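Local coordinates for sesquisabinene B synthase 2 (Santalum album, PDB 6A2C), which probably catalyses the magnesium-dependent cyclisation of farnesyl diphosphate to the sesquiterpene sesquisabinene B, at residues Glu408-Ala413 with Leu455-Asn460; His402-Glu407 with Asp473-Ile478. One frame throughout, in Å; residues are numbered along the deposited sequence.

Contact 1 of 2, residues Glu408-Ala413 with Leu455-Asn460. With MG (magnesium ion), chain F; FPP (farnesyl diphosphate), chain C.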
# COMPACT_ATOMS: atom_id res chain seq x y z
N GLU A 408 22.04 33.37 -10.49
CA GLU A 408 22.11 32.83 -9.11
C GLU A 408 20.79 32.15 -8.76
O GLU A 408 20.82 31.06 -8.16
CB GLU A 408 22.46 33.90 -8.08
CG GLU A 408 22.65 33.36 -6.67
CD GLU A 408 22.97 34.40 -5.58
OE1 GLU A 408 22.56 35.57 -5.72
OE2 GLU A 408 23.58 34.01 -4.54
N TYR A 409 19.66 32.77 -9.07
CA TYR A 409 18.33 32.21 -8.77
C TYR A 409 18.18 30.84 -9.45
O TYR A 409 17.87 29.86 -8.78
CB TYR A 409 17.25 33.18 -9.24
CG TYR A 409 15.89 32.56 -9.24
CD1 TYR A 409 15.25 32.30 -8.04
CD2 TYR A 409 15.28 32.17 -10.42
CE1 TYR A 409 14.00 31.72 -8.01
CE2 TYR A 409 14.01 31.64 -10.41
CZ TYR A 409 13.39 31.38 -9.20
OH TYR A 409 12.15 30.82 -9.19
N LEU A 410 18.45 30.77 -10.75
CA LEU A 410 18.14 29.55 -11.55
C LEU A 410 19.05 28.40 -11.13
O LEU A 410 18.59 27.25 -11.09
CB LEU A 410 18.29 29.84 -13.05
CG LEU A 410 17.14 30.59 -13.69
CD1 LEU A 410 17.42 30.77 -15.18
CD2 LEU A 410 15.80 29.89 -13.48
N ASP A 411 20.31 28.67 -10.78
CA ASP A 411 21.22 27.60 -10.29
C ASP A 411 20.58 26.84 -9.11
O ASP A 411 20.73 25.64 -9.06
CB ASP A 411 22.60 28.13 -9.94
CG ASP A 411 23.67 27.06 -10.04
OD1 ASP A 411 23.63 26.31 -11.03
OD2 ASP A 411 24.50 26.97 -9.13
N ASN A 412 19.89 27.56 -8.23
CA ASN A 412 19.23 26.93 -7.06
C ASN A 412 17.81 26.47 -7.44
O ASN A 412 17.36 25.42 -6.93
CB ASN A 412 19.13 27.93 -5.93
CG ASN A 412 18.65 27.35 -4.64
OD1 ASN A 412 19.33 26.52 -4.05
ND2 ASN A 412 17.51 27.83 -4.18
N ALA A 413 17.10 27.26 -8.23
CA ALA A 413 15.66 27.02 -8.49
C ALA A 413 15.45 25.83 -9.44
O ALA A 413 14.32 25.26 -9.46
CB ALA A 413 15.04 28.29 -8.98
N LEU A 455 14.19 24.17 -17.60
CA LEU A 455 12.94 24.42 -18.37
C LEU A 455 11.73 24.29 -17.43
O LEU A 455 10.88 25.23 -17.40
CB LEU A 455 12.87 23.41 -19.52
CG LEU A 455 13.57 23.85 -20.79
CD1 LEU A 455 13.81 22.69 -21.72
CD2 LEU A 455 12.76 24.93 -21.49
N CYS A 456 11.68 23.23 -16.63
CA CYS A 456 10.53 23.01 -15.72
C CYS A 456 10.35 24.21 -14.77
O CYS A 456 9.20 24.66 -14.53
CB CYS A 456 10.69 21.70 -14.96
SG CYS A 456 10.51 20.25 -16.03
N ARG A 457 11.47 24.73 -14.23
CA ARG A 457 11.46 25.88 -13.30
C ARG A 457 10.98 27.12 -14.05
O ARG A 457 10.08 27.79 -13.54
CB ARG A 457 12.85 26.11 -12.68
CG ARG A 457 13.06 27.47 -12.05
CD ARG A 457 12.00 27.83 -11.07
NE ARG A 457 11.97 26.98 -9.89
CZ ARG A 457 11.00 26.94 -8.99
NH1 ARG A 457 9.92 27.67 -9.14
NH2 ARG A 457 11.12 26.15 -7.93
N ILE A 458 11.55 27.42 -15.20
CA ILE A 458 11.22 28.70 -15.89
C ILE A 458 9.76 28.64 -16.35
O ILE A 458 9.04 29.67 -16.28
CB ILE A 458 12.18 28.92 -17.05
CG1 ILE A 458 13.52 29.47 -16.55
CG2 ILE A 458 11.53 29.82 -18.07
CD1 ILE A 458 14.50 29.65 -17.70
N ILE A 459 9.33 27.47 -16.80
CA ILE A 459 7.93 27.31 -17.27
C ILE A 459 6.99 27.52 -16.09
O ILE A 459 5.99 28.25 -16.28
CB ILE A 459 7.73 25.95 -17.97
CG1 ILE A 459 8.50 25.87 -19.29
CG2 ILE A 459 6.25 25.69 -18.19
CD1 ILE A 459 8.74 24.45 -19.79
N ASN A 460 7.27 26.93 -14.93
CA ASN A 460 6.50 27.14 -13.68
C ASN A 460 6.47 28.65 -13.38
O ASN A 460 5.36 29.19 -13.16
CB ASN A 460 7.02 26.32 -12.50
CG ASN A 460 6.26 26.50 -11.20
OD1 ASN A 460 6.59 27.38 -10.41
ND2 ASN A 460 5.40 25.56 -10.87
MG MG F . 5.92 28.07 -8.26
C1 FPP C . 4.13 23.20 -6.98
O1 FPP C . 3.87 24.61 -7.07
C2 FPP C . 4.97 22.63 -8.09
C3 FPP C . 6.09 21.96 -7.84
C4 FPP C . 6.60 21.73 -6.45
C5 FPP C . 6.97 21.45 -8.95
C6 FPP C . 7.23 19.96 -8.94
C7 FPP C . 6.14 19.17 -9.59
C8 FPP C . 5.12 18.57 -9.00
C10 FPP C . 4.85 18.64 -7.54
C9 FPP C . 4.18 17.70 -9.77
C11 FPP C . 4.61 16.28 -9.70
C12 FPP C . 5.36 15.82 -10.91
C13 FPP C . 5.59 14.57 -11.31
C14 FPP C . 6.45 14.23 -12.49
C15 FPP C . 5.00 13.37 -10.63
PA FPP C . 4.89 25.81 -6.64
O1A FPP C . 4.77 26.61 -7.91
O2A FPP C . 4.83 26.49 -5.23
O3A FPP C . 6.45 25.31 -6.67
PB FPP C . 7.64 26.44 -6.18
O1B FPP C . 7.31 26.93 -4.77
O2B FPP C . 8.96 25.70 -6.22
O3B FPP C . 7.60 27.55 -7.19
O HOH W 1 6.94 29.59 -9.40
O HOH W 2 5.32 29.27 -6.57
O HOH W 3 4.46 28.77 -9.74
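The flat guanidinium of Arg457 is met along its edge by Ala413 O and by the diphosphate of farnesyl diphosphate, while the ring of Tyr409 carries Ala413 CB on one face, 3.5 Å above its plane and toward the rim. Ring and guanidinium are turned 62° apart, and Tyr409 OH comes against Arg457 CD at 3.5 Å. Arg457 NE gives Ala413 O a nearly straight bond of 2.9 Å, with Ala413 O in the guanidinium plane, though NE itself stands above the plane of that carbonyl. Bends at chi2 (53°) and chi3 (65°) fold the arginine chain over Ala413, and its two terminal nitrogens then face the β-phosphate: NH1 binds FPP O3B at 3.0 Å and NH2 binds FPP O2B at 2.8 Å. Shortened to an alanine, Arg457 would probably cost O2B and O3B one donor each, Ala413 O its NE bond and Asp461 this salt bridge. Nearby, Asn460 OD1 binds magnesium at 2.4 Å, with FPP O1A and O3B and three waters completing six ligands, the diphosphate-metal site of a class I terpene synthase. On the same two helices, Leu410 CD2 packs on Ile458 CG1 at 3.8 Å. Asp461 also takes the Tyr409 hydroxyl. Helices 406-416 and 447-462 cross steeply here, with Ser477 of helix 477-485 touching Tyr409, Leu410 and Ile458, and Ile496 and Val500 of helix 489-510 packing on Ile458.

Contact 2 of 2, residues His402-Glu407 with Asp473-Ile478. With FPP (farnesyl diphosphate), chain C.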
# COMPACT_ATOMS: atom_id res chain seq x y z
N HIS A 402 17.65 39.43 0.06
CA HIS A 402 18.58 39.22 -1.09
C HIS A 402 17.80 39.23 -2.40
O HIS A 402 16.70 38.66 -2.47
CB HIS A 402 19.40 37.93 -0.92
CG HIS A 402 20.45 37.72 -1.96
ND1 HIS A 402 21.45 38.64 -2.21
CD2 HIS A 402 20.69 36.68 -2.79
CE1 HIS A 402 22.24 38.18 -3.16
NE2 HIS A 402 21.81 36.97 -3.53
N LYS A 403 18.33 39.92 -3.41
CA LYS A 403 17.76 39.96 -4.77
C LYS A 403 18.79 39.28 -5.66
O LYS A 403 19.77 39.90 -6.08
CB LYS A 403 17.41 41.39 -5.16
CG LYS A 403 16.62 42.15 -4.11
CD LYS A 403 16.17 43.53 -4.56
CE LYS A 403 15.08 44.12 -3.68
NZ LYS A 403 14.69 45.48 -4.13
N PRO A 404 18.68 37.95 -5.85
CA PRO A 404 19.65 37.23 -6.67
C PRO A 404 19.53 37.67 -8.13
O PRO A 404 18.45 38.09 -8.55
CB PRO A 404 19.25 35.76 -6.47
CG PRO A 404 17.78 35.82 -6.15
CD PRO A 404 17.63 37.08 -5.31
N THR A 405 20.62 37.53 -8.88
CA THR A 405 20.61 37.61 -10.35
C THR A 405 19.75 36.47 -10.87
O THR A 405 19.54 35.49 -10.11
CB THR A 405 22.02 37.49 -10.93
OG1 THR A 405 22.55 36.24 -10.51
CG2 THR A 405 22.93 38.62 -10.49
N LEU A 406 19.31 36.55 -12.12
CA LEU A 406 18.61 35.41 -12.74
C LEU A 406 19.51 34.18 -12.68
O LEU A 406 19.01 33.13 -12.35
CB LEU A 406 18.20 35.74 -14.16
CG LEU A 406 17.47 34.61 -14.86
CD1 LEU A 406 16.20 34.26 -14.12
CD2 LEU A 406 17.18 34.97 -16.30
N GLU A 407 20.81 34.33 -12.94
CA GLU A 407 21.76 33.19 -12.97
C GLU A 407 21.90 32.59 -11.56
O GLU A 407 21.79 31.38 -11.49
CB GLU A 407 23.10 33.58 -13.63
CG GLU A 407 23.42 32.68 -14.84
CD GLU A 407 22.74 33.03 -16.18
OE1 GLU A 407 22.09 34.11 -16.25
OE2 GLU A 407 22.91 32.23 -17.18
N ASP A 473 7.24 39.60 -6.21
CA ASP A 473 8.02 38.46 -5.64
C ASP A 473 9.41 38.49 -6.28
O ASP A 473 9.50 38.19 -7.49
CB ASP A 473 7.32 37.11 -5.84
CG ASP A 473 7.95 35.99 -5.03
OD1 ASP A 473 9.21 35.88 -5.01
OD2 ASP A 473 7.17 35.22 -4.42
N ASN A 474 10.43 38.90 -5.51
CA ASN A 474 11.83 39.03 -5.99
C ASN A 474 12.39 37.65 -6.31
O ASN A 474 13.45 37.59 -6.95
CB ASN A 474 12.75 39.71 -4.98
CG ASN A 474 12.76 41.22 -5.11
OD1 ASN A 474 12.51 41.76 -6.19
ND2 ASN A 474 13.06 41.91 -4.02
N LEU A 475 11.75 36.57 -5.82
CA LEU A 475 12.34 35.22 -5.90
C LEU A 475 11.63 34.38 -6.96
O LEU A 475 11.43 33.19 -6.69
CB LEU A 475 12.26 34.55 -4.53
CG LEU A 475 13.14 35.16 -3.44
CD1 LEU A 475 13.60 34.07 -2.48
CD2 LEU A 475 14.32 35.91 -4.03
N LYS A 476 11.42 34.97 -8.15
CA LYS A 476 10.93 34.21 -9.32
C LYS A 476 11.74 34.71 -10.54
O LYS A 476 12.31 35.79 -10.41
CB LYS A 476 9.40 34.22 -9.47
CG LYS A 476 8.59 33.62 -8.33
CD LYS A 476 8.77 32.13 -8.13
CE LYS A 476 8.27 31.65 -6.78
NZ LYS A 476 8.69 30.26 -6.47
N SER A 477 11.73 33.99 -11.66
CA SER A 477 12.58 34.26 -12.86
C SER A 477 12.36 35.69 -13.36
O SER A 477 13.34 36.39 -13.54
CB SER A 477 12.33 33.26 -13.97
OG SER A 477 12.70 31.95 -13.55
N ILE A 478 11.12 36.09 -13.65
CA ILE A 478 10.87 37.37 -14.36
C ILE A 478 11.41 38.51 -13.49
O ILE A 478 12.17 39.33 -14.01
CB ILE A 478 9.38 37.56 -14.71
CG1 ILE A 478 8.90 36.54 -15.74
CG2 ILE A 478 9.13 38.98 -15.19
CD1 ILE A 478 7.40 36.43 -15.86
C1 FPP C . 4.13 23.20 -6.98
O1 FPP C . 3.87 24.61 -7.07
C2 FPP C . 4.97 22.63 -8.09
C3 FPP C . 6.09 21.96 -7.84
C4 FPP C . 6.60 21.73 -6.45
C5 FPP C . 6.97 21.45 -8.95
C6 FPP C . 7.23 19.96 -8.94
C7 FPP C . 6.14 19.17 -9.59
C8 FPP C . 5.12 18.57 -9.00
C10 FPP C . 4.85 18.64 -7.54
C9 FPP C . 4.18 17.70 -9.77
C11 FPP C . 4.61 16.28 -9.70
C12 FPP C . 5.36 15.82 -10.91
C13 FPP C . 5.59 14.57 -11.31
C14 FPP C . 6.45 14.23 -12.49
C15 FPP C . 5.00 13.37 -10.63
PA FPP C . 4.89 25.81 -6.64
O1A FPP C . 4.77 26.61 -7.91
O2A FPP C . 4.83 26.49 -5.23
O3A FPP C . 6.45 25.31 -6.67
PB FPP C . 7.64 26.44 -6.18
O1B FPP C . 7.31 26.93 -4.77
O2B FPP C . 8.96 25.70 -6.22
O3B FPP C . 7.60 27.55 -7.19
O HOH W 4 16.09 39.45 -7.64
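With CG anti to its carbonyl carbon (chi1 -48°) and the chain extended beyond, Lys403 runs its methylenes past the amide of Asn474; the 3.0 Å between Lys403 CE and Asn474 ND2 is too short to be trusted, and no hydrogen bond is involved. Leu475, whose CG is likewise anti to the carbonyl carbon (chi1 -68°), sets CD2 against Pro404 CD at 3.7 Å, the two side chains crossing at about a right angle. Farther along, Leu406 CD1 rests 3.6 Å from Ser477 O. No direct hydrogen bond joins the two segments; a water bridges them instead, donating to Pro404 O at 2.9 Å and, in a longer bond, to Asn474 O at 3.3 Å. An Asx turn, in which Leu475 N bonds Asp473 OD1 at 2.8 Å, shapes 473-478. Beyond it Lys476 turns away from 402-407 and sends NZ to FPP O3B at 3.0 Å, so this loop also reaches the diphosphate of the bound farnesyl diphosphate. Asn474 OD1 is taken by Asn483, and Ser477 OG bonds Asp461. The contact joins the lead-ins to helices 406-416 and 477-485: Thr405 caps the first, its OG1 taking Glu408 N, and Leu406 reaches on to Ile496 and Leu499 of helix 489-510.

How the contacts relate
All the touching residues of contact 1 are buried, two helices meeting beside the diphosphate, whereas contact 2 is only partly buried and pairs mostly loop segments that run into helices, farther from the centre of the chain. Both use helix 406-416, its body in contact 1 and its start in contact 2, and their centres are 10 Å apart. Contact 1 carries a charged side chain bonded to a main-chain oxygen and the ligand; apolar touches and a bridging water serve contact 2. They meet where His402 NE2 and Glu408 OE1 probably share a hydrogen bond, and where the Tyr409 ring packs on Leu475 O and Ser477 OG. Arg457 and Lys476 both bond FPP O3B, and the diphosphate probably helps offset their nearby positive charges.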